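Local coordinates for trehalose-6-phosphate phosphatase (Cryptococcus neoformans, PDB 5DX9), which belongs to the trehalose-phosphatase family of the HAD clan and holds a magnesium ion and a glycan between its core and cap, at residues Trp141-Ser146 / Gly177-Glu182; Asn26-Leu31 / Leu64-Asp69; Ser86-Ser91 / Lys136-Trp141. One frame throughout, in Å; residues are numbered along the deposited sequence.

The chain runs through interaction 2, then interaction 3, then interaction 1, and G6P touches all three. Interaction 2 lies at the ends of the neighbouring parallel strands 21-25 and 60-65 of the large mixed sheet, the HAD core. Interaction 1 belongs to the four-stranded antiparallel sheet of the cap, pairing strand 139-142 with strand 180-185. Interaction 3 joins these two parts, from core strand 84-87, the neighbour of strand 60-65, to the beginning of cap strand 139-142, and shares Trp141 with interaction 1. Centres lie about 16 Å (1 and 2), 15 Å (1 and 3) and 11 Å (2 and 3) apart. The bound sugars thus sit between core and cap, with the magnesium on the core side.

Interaction 1: residues Trp141-Ser146 / Gly177-Glu182. With GLC (alpha-D-glucopyranose), chain B; G6P (6-O-phosphono-alpha-D-glucopyranose), chain C.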
# COMPACT_ATOMS: atom_id res chain seq x y z
N TRP A 141 14.87 -4.73 -8.66
CA TRP A 141 16.30 -4.53 -8.83
C TRP A 141 16.74 -3.29 -8.06
O TRP A 141 16.25 -2.18 -8.32
CB TRP A 141 16.66 -4.39 -10.31
CG TRP A 141 18.14 -4.22 -10.56
CD1 TRP A 141 19.11 -5.16 -10.39
CD2 TRP A 141 18.80 -3.04 -11.05
NE1 TRP A 141 20.34 -4.64 -10.73
CE2 TRP A 141 20.17 -3.34 -11.14
CE3 TRP A 141 18.36 -1.77 -11.41
CZ2 TRP A 141 21.11 -2.41 -11.58
CZ3 TRP A 141 19.30 -0.84 -11.85
CH2 TRP A 141 20.66 -1.17 -11.93
N HIS A 142 17.63 -3.48 -7.10
CA HIS A 142 18.13 -2.38 -6.27
C HIS A 142 19.46 -1.85 -6.78
O HIS A 142 20.33 -2.63 -7.17
CB HIS A 142 18.29 -2.83 -4.82
CG HIS A 142 17.02 -3.27 -4.17
ND1 HIS A 142 16.11 -2.39 -3.63
CD2 HIS A 142 16.51 -4.51 -3.96
CE1 HIS A 142 15.09 -3.06 -3.12
NE2 HIS A 142 15.31 -4.34 -3.31
N TYR A 143 19.63 -0.54 -6.77
CA TYR A 143 20.93 0.05 -7.11
C TYR A 143 21.31 1.15 -6.12
O TYR A 143 22.17 1.98 -6.42
CB TYR A 143 20.92 0.60 -8.54
CG TYR A 143 19.96 1.75 -8.76
CD1 TYR A 143 20.38 3.07 -8.60
CD2 TYR A 143 18.64 1.53 -9.11
CE1 TYR A 143 19.51 4.13 -8.79
CE2 TYR A 143 17.76 2.57 -9.30
CZ TYR A 143 18.20 3.87 -9.15
OH TYR A 143 17.32 4.91 -9.34
N ARG A 144 20.67 1.16 -4.95
CA ARG A 144 20.94 2.18 -3.95
C ARG A 144 22.38 2.15 -3.46
O ARG A 144 22.93 3.17 -3.03
CB ARG A 144 19.98 2.04 -2.76
CG ARG A 144 20.23 3.06 -1.65
CD ARG A 144 19.24 2.93 -0.50
NE ARG A 144 17.88 3.18 -0.94
CZ ARG A 144 17.37 4.39 -1.15
NH1 ARG A 144 18.11 5.47 -0.95
NH2 ARG A 144 16.11 4.52 -1.56
N ASN A 145 23.01 0.98 -3.52
CA ASN A 145 24.38 0.85 -3.05
C ASN A 145 25.37 0.64 -4.19
O ASN A 145 26.48 0.15 -3.99
CB ASN A 145 24.48 -0.29 -2.03
CG ASN A 145 23.69 -0.00 -0.77
OD1 ASN A 145 23.78 1.08 -0.19
ND2 ASN A 145 22.89 -0.97 -0.34
N SER A 146 24.95 1.02 -5.39
CA SER A 146 25.87 1.09 -6.52
C SER A 146 26.54 2.46 -6.53
O SER A 146 26.19 3.32 -5.72
CB SER A 146 25.13 0.85 -7.84
OG SER A 146 24.48 -0.41 -7.84
N GLY A 177 10.91 2.92 -8.47
CA GLY A 177 10.85 3.13 -7.04
C GLY A 177 12.01 3.97 -6.55
O GLY A 177 12.75 4.56 -7.33
N LYS A 178 12.16 4.03 -5.23
CA LYS A 178 13.24 4.79 -4.61
C LYS A 178 14.55 4.04 -4.74
O LYS A 178 14.83 3.13 -3.96
CB LYS A 178 12.92 5.10 -3.15
CG LYS A 178 11.62 5.87 -2.96
CD LYS A 178 11.52 6.52 -1.59
CE LYS A 178 10.34 7.49 -1.54
NZ LYS A 178 10.09 8.01 -0.16
N LYS A 179 15.34 4.42 -5.73
CA LYS A 179 16.60 3.76 -6.03
C LYS A 179 16.37 2.29 -6.36
O LYS A 179 17.16 1.43 -5.96
CB LYS A 179 17.57 3.89 -4.85
CG LYS A 179 17.98 5.33 -4.53
CD LYS A 179 18.72 5.98 -5.69
CE LYS A 179 18.99 7.45 -5.42
NZ LYS A 179 19.41 8.16 -6.66
N ASN A 180 15.28 2.00 -7.07
CA ASN A 180 15.04 0.65 -7.55
C ASN A 180 14.19 0.64 -8.81
O ASN A 180 13.56 1.64 -9.16
CB ASN A 180 14.38 -0.21 -6.45
CG ASN A 180 12.87 0.02 -6.31
OD1 ASN A 180 12.12 -0.02 -7.29
ND2 ASN A 180 12.42 0.23 -5.08
N LEU A 181 14.19 -0.51 -9.49
CA LEU A 181 13.19 -0.81 -10.50
C LEU A 181 12.40 -2.04 -10.05
O LEU A 181 12.97 -2.98 -9.50
CB LEU A 181 13.83 -1.07 -11.86
CG LEU A 181 14.33 0.12 -12.68
CD1 LEU A 181 14.78 -0.36 -14.05
CD2 LEU A 181 13.24 1.18 -12.79
N GLU A 182 11.09 -2.03 -10.29
CA GLU A 182 10.27 -3.18 -9.96
C GLU A 182 9.27 -3.48 -11.06
O GLU A 182 8.73 -2.57 -11.70
CB GLU A 182 9.53 -2.95 -8.64
CG GLU A 182 8.88 -4.21 -8.08
CD GLU A 182 8.30 -4.00 -6.70
OE1 GLU A 182 7.93 -5.00 -6.05
OE2 GLU A 182 8.23 -2.83 -6.26
C1 GLC B . 12.68 0.05 -0.54
C2 GLC B . 13.72 0.86 -1.33
C3 GLC B . 15.13 0.37 -1.02
C4 GLC B . 15.39 0.32 0.48
C5 GLC B . 14.30 -0.47 1.19
C6 GLC B . 14.42 -0.38 2.71
O2 GLC B . 13.44 0.76 -2.74
O3 GLC B . 16.08 1.25 -1.64
O4 GLC B . 16.68 -0.26 0.69
O5 GLC B . 13.00 0.02 0.85
O6 GLC B . 14.53 0.99 3.11
C1 G6P C . 11.48 -1.99 -0.51
C2 G6P C . 11.47 -3.47 -0.90
C3 G6P C . 11.16 -3.65 -2.37
C4 G6P C . 9.81 -3.05 -2.70
C5 G6P C . 9.55 -1.66 -2.10
C6 G6P C . 8.07 -1.47 -1.71
O1 G6P C . 12.58 -1.28 -1.08
O2 G6P C . 12.74 -4.04 -0.59
O3 G6P C . 11.08 -5.05 -2.69
O4 G6P C . 9.75 -3.04 -4.13
O5 G6P C . 10.25 -1.37 -0.88
O6 G6P C . 7.91 -1.33 -0.28
P G6P C . 6.64 -0.53 0.36
O1P G6P C . 6.21 -1.09 1.80
O2P G6P C . 7.03 0.89 0.53
O3P G6P C . 5.43 -0.65 -0.69
O HOH W 1 17.17 0.11 -3.87
O HOH W 2 14.59 4.51 -9.44
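Lys179 packs against both Tyr143 and Arg144, at the end of the antiparallel cap sheet where strand 139-142 runs beside strand 180-185. It occupies the tight hairpin that links strands 172-177 and 180-185, a type II turn from Gly177 to Asn180. Its side chain crosses those of Tyr143 and Arg144 at about right angles. With CG between the backbone N and the carbonyl carbon (chi1 65°), the Tyr143 ring is laid against the turn: Lys179 O lies over one face near the rim, and Tyr143 CE1 meets Lys179 CD at 3.7 Å. Tyr143 N also donates to Lys179 O, at 3.3 Å and almost perfectly straight. At the ring's far end, a water links Tyr143 OH to Gly177 O.

Arg144 bends at chi3 (-63°), bringing one guanidinium face over Lys179 CG, 3.6 Å from Arg144 CZ. The edge of the same group faces the glucose, where Arg144 NE donates to GLC O3 at 2.7 Å (167°). Farther along, Trp141 and Leu181 form a hydrogen-bonded pair, with Trp141 N to Leu181 O at 2.7 Å. On the other face of the sheet, His142 and Asn180 stand side by side toward the sugars. The pocket wall is thus built from strand and turn together: GLC O2 donates to Lys178 O and accepts from Asn180 ND2 at 2.6 Å.

Interaction 2: residues Asn26-Leu31 / Leu64-Asp69; sequences NYDGTL and LISGRD. Unlike the reference sequence in segment 26-31: Asn26 (reference Asp). With MG (magnesium ion), chain D; G6P (6-O-phosphono-alpha-D-glucopyranose), chain C; GLC (alpha-D-glucopyranose), chain B.
The guanidinium of Arg68 carries G6P O2 over the centre of one face and presents its edge to the Asp28 carboxylate in a salt bridge, with the two planes 32° apart; Phe72 makes a cation-pi contact with Arg68. The grip on Asp28 is side-on and two-pronged: Arg68 NE reaches the syn lone pair of Asp28 OD2 at 2.8 Å, while Arg68 NH2 meets Asp28 OD1 at 2.9 Å from somewhat outside the carboxylate plane. Pro38 O takes a further bond from Arg68 NH2. The second flat group, the amide of Asn26, divides its work. Asn26 OD1 binds magnesium at 2.1 Å, beside Asp28 O and G6P O2P; Asn26 ND2 donates to Ile65 O at 3.1 Å and to G6P O3P at 3.0 Å. Asp212 and two waters complete the metal's ligands. Gly67 N also donates to G6P O3P, and Ser66 OG accepts from Arg68 N in an ST turn that shapes this phosphate-holding loop.

NYDGTL corresponds to HAD motif I (DxDGT) with Asn26 in place of its first aspartate, and Ser66 stands where motif II is expected. Leu31 CD1 touches Leu64 CD2 at 3.8 Å. Both loops follow adjacent parallel strands, 21-25 and 60-65, with helix 190-200 packing on Asn26 and Ile65 and helix 70-77 on Leu64 and Arg68.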
# COMPACT_ATOMS: atom_id res chain seq x y z
N ASN A 26 1.20 1.95 4.61
CA ASN A 26 2.34 1.49 3.84
C ASN A 26 3.46 1.20 4.82
O ASN A 26 3.40 1.64 5.97
CB ASN A 26 2.78 2.53 2.80
CG ASN A 26 3.97 2.09 1.97
OD1 ASN A 26 5.06 2.64 2.09
ND2 ASN A 26 3.77 1.08 1.14
N TYR A 27 4.48 0.45 4.41
CA TYR A 27 5.56 0.16 5.35
C TYR A 27 6.81 1.00 5.11
O TYR A 27 7.07 1.93 5.86
CB TYR A 27 5.95 -1.31 5.33
CG TYR A 27 6.96 -1.59 6.41
CD1 TYR A 27 6.62 -1.44 7.75
CD2 TYR A 27 8.27 -1.97 6.11
CE1 TYR A 27 7.53 -1.67 8.76
CE2 TYR A 27 9.19 -2.20 7.11
CZ TYR A 27 8.82 -2.05 8.44
OH TYR A 27 9.71 -2.27 9.45
N ASP A 28 7.58 0.64 4.09
CA ASP A 28 8.84 1.33 3.84
C ASP A 28 8.61 2.80 3.56
O ASP A 28 7.73 3.15 2.77
CB ASP A 28 9.59 0.67 2.68
CG ASP A 28 9.92 -0.78 2.95
OD1 ASP A 28 10.72 -1.04 3.87
OD2 ASP A 28 9.38 -1.66 2.24
N GLY A 29 9.38 3.66 4.21
CA GLY A 29 9.27 5.09 4.03
C GLY A 29 8.04 5.69 4.69
O GLY A 29 7.87 6.91 4.73
N THR A 30 7.18 4.83 5.22
CA THR A 30 5.93 5.30 5.82
C THR A 30 5.88 4.99 7.31
O THR A 30 5.60 5.88 8.12
CB THR A 30 4.71 4.67 5.14
OG1 THR A 30 4.66 5.12 3.77
CG2 THR A 30 3.44 5.09 5.85
N LEU A 31 6.13 3.74 7.68
CA LEU A 31 6.18 3.34 9.08
C LEU A 31 7.62 3.22 9.56
O LEU A 31 7.88 3.16 10.76
CB LEU A 31 5.44 2.02 9.29
CG LEU A 31 3.92 2.13 9.37
CD1 LEU A 31 3.29 0.77 9.64
CD2 LEU A 31 3.53 3.13 10.44
N LEU A 64 -1.49 -3.57 6.57
CA LEU A 64 -0.31 -3.04 5.91
C LEU A 64 -0.47 -3.31 4.42
O LEU A 64 -0.83 -4.41 4.02
CB LEU A 64 0.97 -3.68 6.44
CG LEU A 64 1.28 -3.50 7.93
CD1 LEU A 64 2.67 -4.01 8.25
CD2 LEU A 64 1.13 -2.04 8.35
N ILE A 65 -0.24 -2.29 3.60
CA ILE A 65 -0.30 -2.44 2.16
C ILE A 65 1.06 -2.07 1.58
O ILE A 65 1.43 -0.90 1.56
CB ILE A 65 -1.41 -1.59 1.53
CG1 ILE A 65 -2.76 -1.95 2.17
CG2 ILE A 65 -1.47 -1.79 0.02
CD1 ILE A 65 -3.95 -1.27 1.52
N SER A 66 1.80 -3.08 1.13
CA SER A 66 3.20 -2.89 0.80
C SER A 66 3.61 -3.60 -0.48
O SER A 66 2.91 -4.48 -0.98
CB SER A 66 4.06 -3.39 1.97
OG SER A 66 5.44 -3.28 1.66
N GLY A 67 4.76 -3.21 -1.02
CA GLY A 67 5.33 -3.89 -2.17
C GLY A 67 6.20 -5.04 -1.70
O GLY A 67 6.68 -5.84 -2.50
N ARG A 68 6.39 -5.11 -0.39
CA ARG A 68 7.16 -6.18 0.24
C ARG A 68 6.57 -7.56 -0.02
O ARG A 68 5.39 -7.71 -0.36
CB ARG A 68 7.27 -5.94 1.74
CG ARG A 68 8.19 -4.80 2.13
CD ARG A 68 9.65 -5.22 2.07
NE ARG A 68 10.52 -4.15 2.55
CZ ARG A 68 11.78 -4.33 2.92
NH1 ARG A 68 12.32 -5.54 2.88
NH2 ARG A 68 12.50 -3.30 3.35
N ASP A 69 7.42 -8.57 0.15
CA ASP A 69 7.02 -9.97 0.06
C ASP A 69 6.38 -10.42 1.37
O ASP A 69 6.72 -9.91 2.44
CB ASP A 69 8.22 -10.84 -0.27
CG ASP A 69 9.38 -10.63 0.68
OD1 ASP A 69 10.03 -9.57 0.59
OD2 ASP A 69 9.64 -11.52 1.52
MG MG D . 6.70 2.79 0.81
C1 G6P C . 11.48 -1.99 -0.51
C2 G6P C . 11.47 -3.47 -0.90
C3 G6P C . 11.16 -3.65 -2.37
C4 G6P C . 9.81 -3.05 -2.70
C5 G6P C . 9.55 -1.66 -2.10
C6 G6P C . 8.07 -1.47 -1.71
O1 G6P C . 12.58 -1.28 -1.08
O2 G6P C . 12.74 -4.04 -0.59
O3 G6P C . 11.08 -5.05 -2.69
O4 G6P C . 9.75 -3.04 -4.13
O5 G6P C . 10.25 -1.37 -0.88
O6 G6P C . 7.91 -1.33 -0.28
P G6P C . 6.64 -0.53 0.36
O1P G6P C . 6.21 -1.09 1.80
O2P G6P C . 7.03 0.89 0.53
O3P G6P C . 5.43 -0.65 -0.69
C1 GLC B . 12.68 0.05 -0.54
C2 GLC B . 13.72 0.86 -1.33
C3 GLC B . 15.13 0.37 -1.02
C4 GLC B . 15.39 0.32 0.48
C5 GLC B . 14.30 -0.47 1.19
C6 GLC B . 14.42 -0.38 2.71
O2 GLC B . 13.44 0.76 -2.74
O3 GLC B . 16.08 1.25 -1.64
O4 GLC B . 16.68 -0.26 0.69
O5 GLC B . 13.00 0.02 0.85
O6 GLC B . 14.53 0.99 3.11
O HOH W 3 8.47 3.53 -0.02
O HOH W 4 5.37 2.67 -0.75

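Interaction 3: residues Ser86-Ser91 / Lys136-Trp141; sequences SAEHGS and KASITW. With G6P (6-O-phosphono-alpha-D-glucopyranose), chain C.
Glu88 reaches from the core of the HAD fold to the cap, its carboxylate taking hydrogen bonds from the hairpin loop between strands 131-134 and 139-142. Three of these bonds grip the buried group. Ala137 N donates to Glu88 OE1 at 2.7 Å and Lys136 N to Glu88 OE2 at 3.0 Å, both on the syn side, so two successive backbone NH groups hold the two oxygens. Ser138 OG adds a bond to Glu88 OE1 at 2.9 Å, arriving from above the carboxylate plane and from the face opposite to that of Ala137 N. Held from both faces, the carboxylate is probably fixed in its rotation. An extended chain beyond CG (chi2 -161°) carries it across.

Packing contacts add to these bonds. Lys136 CB lies 3.3 Å from Glu88 OE2, and Ala137 CB is near both Ser91 OG and Glu88 OE1.

The core side is a tight bend after strand 84-87, with positive phi at Glu88, His89 and Gly90. His89, within this bend, is hydrogen-bonded to Glu182 of strand 180-185, which itself holds G6P, a second bridge from core to cap. Across the bend, Ser91 OG donates to Glu88 O at 3.0 Å from above the carbonyl plane.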
# COMPACT_ATOMS: atom_id res chain seq x y z
N SER A 86 -1.01 -7.02 3.24
CA SER A 86 -1.06 -7.11 1.79
C SER A 86 0.36 -6.97 1.24
O SER A 86 1.07 -6.02 1.56
CB SER A 86 -1.98 -6.03 1.20
OG SER A 86 -2.17 -6.22 -0.19
N ALA A 87 0.77 -7.94 0.42
CA ALA A 87 2.16 -8.00 -0.02
C ALA A 87 2.28 -7.89 -1.54
O ALA A 87 1.37 -8.26 -2.27
CB ALA A 87 2.81 -9.28 0.47
N GLU A 88 3.43 -7.38 -1.98
CA GLU A 88 3.77 -7.31 -3.40
C GLU A 88 2.72 -6.53 -4.19
O GLU A 88 2.28 -6.97 -5.26
CB GLU A 88 3.95 -8.71 -3.97
CG GLU A 88 4.93 -9.56 -3.15
CD GLU A 88 5.48 -10.75 -3.91
OE1 GLU A 88 5.64 -10.66 -5.14
OE2 GLU A 88 5.76 -11.78 -3.26
N HIS A 89 2.33 -5.38 -3.66
CA HIS A 89 1.47 -4.43 -4.36
C HIS A 89 0.07 -4.97 -4.63
O HIS A 89 -0.52 -4.69 -5.67
CB HIS A 89 2.13 -4.01 -5.68
CG HIS A 89 3.46 -3.35 -5.49
ND1 HIS A 89 3.59 -2.01 -5.19
CD2 HIS A 89 4.72 -3.85 -5.54
CE1 HIS A 89 4.87 -1.71 -5.07
NE2 HIS A 89 5.58 -2.81 -5.28
N GLY A 90 -0.45 -5.75 -3.69
CA GLY A 90 -1.82 -6.22 -3.79
C GLY A 90 -1.97 -7.51 -4.58
O GLY A 90 -3.07 -7.85 -5.02
N SER A 91 -0.86 -8.22 -4.76
CA SER A 91 -0.91 -9.52 -5.42
C SER A 91 -1.17 -10.61 -4.38
O SER A 91 -1.52 -11.75 -4.72
CB SER A 91 0.39 -9.80 -6.17
OG SER A 91 1.49 -9.86 -5.27
N LYS A 136 7.52 -13.46 -5.03
CA LYS A 136 6.61 -14.48 -5.53
C LYS A 136 5.85 -14.05 -6.78
O LYS A 136 5.59 -14.87 -7.66
CB LYS A 136 5.63 -14.89 -4.43
CG LYS A 136 6.33 -15.46 -3.19
CD LYS A 136 5.37 -16.20 -2.27
CE LYS A 136 6.11 -16.80 -1.09
NZ LYS A 136 5.20 -17.55 -0.16
N ALA A 137 5.49 -12.77 -6.87
CA ALA A 137 4.75 -12.28 -8.02
C ALA A 137 5.33 -10.97 -8.57
O ALA A 137 4.74 -10.34 -9.44
CB ALA A 137 3.28 -12.09 -7.66
N SER A 138 6.49 -10.57 -8.05
CA SER A 138 7.15 -9.36 -8.50
C SER A 138 8.66 -9.47 -8.36
O SER A 138 9.15 -10.32 -7.62
CB SER A 138 6.64 -8.14 -7.72
OG SER A 138 6.87 -8.29 -6.33
N ILE A 139 9.39 -8.62 -9.06
CA ILE A 139 10.84 -8.62 -8.98
C ILE A 139 11.39 -7.21 -8.87
O ILE A 139 11.01 -6.32 -9.63
CB ILE A 139 11.48 -9.31 -10.20
CG1 ILE A 139 10.84 -10.68 -10.44
CG2 ILE A 139 12.99 -9.42 -10.01
CD1 ILE A 139 11.25 -11.32 -11.76
N THR A 140 12.30 -7.01 -7.92
CA THR A 140 12.88 -5.70 -7.68
C THR A 140 14.39 -5.71 -7.90
O THR A 140 15.09 -6.58 -7.40
CB THR A 140 12.60 -5.21 -6.26
OG1 THR A 140 11.18 -5.18 -6.03
CG2 THR A 140 13.17 -3.81 -6.05
N TRP A 141 14.87 -4.73 -8.66
CA TRP A 141 16.30 -4.53 -8.83
C TRP A 141 16.74 -3.29 -8.06
O TRP A 141 16.25 -2.18 -8.32
CB TRP A 141 16.66 -4.39 -10.31
CG TRP A 141 18.14 -4.22 -10.56
CD1 TRP A 141 19.11 -5.16 -10.39
CD2 TRP A 141 18.80 -3.04 -11.05
NE1 TRP A 141 20.34 -4.64 -10.73
CE2 TRP A 141 20.17 -3.34 -11.14
CE3 TRP A 141 18.36 -1.77 -11.41
CZ2 TRP A 141 21.11 -2.41 -11.58
CZ3 TRP A 141 19.30 -0.84 -11.85
CH2 TRP A 141 20.66 -1.17 -11.93
C1 G6P C . 11.48 -1.99 -0.51
C2 G6P C . 11.47 -3.47 -0.90
C3 G6P C . 11.16 -3.65 -2.37
C4 G6P C . 9.81 -3.05 -2.70
C5 G6P C . 9.55 -1.66 -2.10
C6 G6P C . 8.07 -1.47 -1.71
O1 G6P C . 12.58 -1.28 -1.08
O2 G6P C . 12.74 -4.04 -0.59
O3 G6P C . 11.08 -5.05 -2.69
O4 G6P C . 9.75 -3.04 -4.13
O5 G6P C . 10.25 -1.37 -0.88
O6 G6P C . 7.91 -1.33 -0.28
P G6P C . 6.64 -0.53 0.36
O1P G6P C . 6.21 -1.09 1.80
O2P G6P C . 7.03 0.89 0.53
O3P G6P C . 5.43 -0.65 -0.69